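Long-range contact in nadb-ler3 (Gallus gallus, PDB 3WXB), which probably reduces carbonyl compounds with NAD(P)H as a member of the short-chain dehydrogenase/reductase family, and binds NADPH in a Rossmann fold: residues 154-159 and 217-222. Sequence-based numbering, arbitrary orientation.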
# COMPACT_ATOMS: atom_id res chain seq x y z
N MET A 154 -18.57 -4.55 17.41
CA MET A 154 -18.11 -4.50 18.79
C MET A 154 -17.30 -3.26 19.18
O MET A 154 -17.42 -2.78 20.31
CB MET A 154 -17.30 -5.74 19.11
CG MET A 154 -18.18 -7.02 19.16
SD MET A 154 -17.13 -8.46 19.04
CE MET A 154 -17.29 -8.75 17.29
N LEU A 155 -16.49 -2.77 18.24
CA LEU A 155 -15.85 -1.45 18.37
C LEU A 155 -16.88 -0.31 18.53
O LEU A 155 -16.71 0.60 19.35
CB LEU A 155 -14.99 -1.20 17.14
CG LEU A 155 -13.72 -2.07 17.16
CD1 LEU A 155 -13.03 -2.23 15.77
CD2 LEU A 155 -12.73 -1.53 18.22
N LYS A 156 -17.92 -0.35 17.71
CA LYS A 156 -18.98 0.63 17.74
C LYS A 156 -19.75 0.55 19.03
O LYS A 156 -20.23 1.57 19.51
CB LYS A 156 -19.97 0.36 16.64
CG LYS A 156 -19.56 0.84 15.25
CD LYS A 156 -20.76 0.55 14.32
CE LYS A 156 -20.41 0.86 12.89
NZ LYS A 156 -21.61 0.52 12.06
N LYS A 157 -19.96 -0.67 19.53
CA LYS A 157 -20.60 -0.86 20.84
C LYS A 157 -19.76 -0.23 21.96
O LYS A 157 -20.33 0.46 22.86
CB LYS A 157 -20.90 -2.36 21.15
CG LYS A 157 -21.76 -2.53 22.48
CD LYS A 157 -23.28 -2.67 22.15
CE LYS A 157 -23.74 -4.20 21.99
NZ LYS A 157 -22.91 -5.11 21.04
N ALA A 158 -18.44 -0.41 21.90
CA ALA A 158 -17.57 0.26 22.87
C ALA A 158 -17.66 1.80 22.81
O ALA A 158 -17.60 2.46 23.85
CB ALA A 158 -16.10 -0.21 22.78
N ALA A 159 -17.77 2.35 21.60
CA ALA A 159 -17.89 3.79 21.37
C ALA A 159 -19.21 4.28 21.97
O ALA A 159 -19.24 5.29 22.62
CB ALA A 159 -17.87 4.10 19.87
N ARG A 217 -14.73 7.80 11.99
CA ARG A 217 -14.75 8.91 12.97
C ARG A 217 -16.21 9.17 13.44
O ARG A 217 -16.46 9.34 14.64
CB ARG A 217 -14.18 10.21 12.36
CG ARG A 217 -14.29 11.45 13.27
CD ARG A 217 -13.72 12.70 12.60
NE ARG A 217 -12.56 13.21 13.32
CZ ARG A 217 -11.27 13.08 12.96
NH1 ARG A 217 -10.92 12.45 11.82
NH2 ARG A 217 -10.32 13.59 13.76
N GLU A 218 -17.15 9.14 12.50
CA GLU A 218 -18.56 9.40 12.81
C GLU A 218 -19.08 8.34 13.82
O GLU A 218 -20.05 8.60 14.55
CB GLU A 218 -19.40 9.42 11.53
CG GLU A 218 -19.55 8.05 10.87
CD GLU A 218 -19.88 8.14 9.39
OE1 GLU A 218 -20.98 7.69 9.03
OE2 GLU A 218 -19.05 8.65 8.59
N HIS A 219 -18.43 7.18 13.87
CA HIS A 219 -18.81 6.12 14.78
C HIS A 219 -18.20 6.20 16.19
O HIS A 219 -18.51 5.35 17.03
CB HIS A 219 -18.44 4.79 14.16
CG HIS A 219 -19.23 4.46 12.93
ND1 HIS A 219 -18.67 3.80 11.84
CD2 HIS A 219 -20.53 4.66 12.62
CE1 HIS A 219 -19.60 3.62 10.92
NE2 HIS A 219 -20.74 4.15 11.36
N GLY A 220 -17.30 7.16 16.41
CA GLY A 220 -16.54 7.25 17.65
C GLY A 220 -15.31 6.33 17.75
O GLY A 220 -14.85 6.04 18.85
N ILE A 221 -14.76 5.90 16.62
CA ILE A 221 -13.62 4.97 16.62
C ILE A 221 -12.31 5.65 16.20
O ILE A 221 -12.26 6.28 15.14
CB ILE A 221 -13.92 3.79 15.66
CG1 ILE A 221 -15.15 3.07 16.22
CG2 ILE A 221 -12.66 2.88 15.57
CD1 ILE A 221 -15.70 2.00 15.33
N PHE A 222 -11.29 5.55 17.03
CA PHE A 222 -9.99 6.15 16.79
C PHE A 222 -9.14 5.15 15.98
O PHE A 222 -9.26 3.95 16.21
CB PHE A 222 -9.34 6.36 18.15
CG PHE A 222 -7.98 6.93 18.08
CD1 PHE A 222 -7.78 8.28 17.93
CD2 PHE A 222 -6.89 6.11 18.10
CE1 PHE A 222 -6.46 8.80 17.85
CE2 PHE A 222 -5.57 6.62 18.01
CZ PHE A 222 -5.36 7.97 17.90
O HOH W 1 -20.75 4.05 17.52
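Lys156 lays the end of its side chain over one face of the His219 imidazole. Lys156 CE lies 3.5 Å from the centroid of the His219 ring and only 9° off the ring normal, a CH-pi contact over the centre of the face. The chain gets there by staying extended beyond CG, with CG itself anti to the carbonyl carbon (chi1 -79°). Lys156 NZ stays on the same face, shifted toward the NE2 edge, 3.8 Å from His219 NE2. On the opposite face, nearer the rim, sits CG of Glu218, so the imidazole is held between two aliphatic carbons.

Next to this pair, toward the sheet, the contact is apolar. Ile221 CD1 packs against Leu155 CB at 3.7 Å and also lies near the Lys156 backbone N and CG. Ile221 reaches across with CG1 anti to its own carbonyl carbon and CD1 extended from it. Leu155 and Ile221 both also touch Ile174 of strand 173-177. The contact therefore joins the last turns of helix 130-160 to the loop between helix 196-216 and strand 222-227. These two helices pack side by side on one face of the parallel Rossmann sheet of the short-chain dehydrogenase fold, and the loop leads the chain into the sheet. The site is away from the NADPH pocket.

At Ala159 the two backbones come close. Ala159 CB is 3.2 Å from His219 O and also touches Gly220 O. Gly220 has a positive phi (81°), and Gly220 CA lies 5.3 Å from Ala159 CA. No direct hydrogen bond crosses the contact. One water bridges it instead, donating to His219 O at 2.6 Å and to Lys156 O at 3.2 Å.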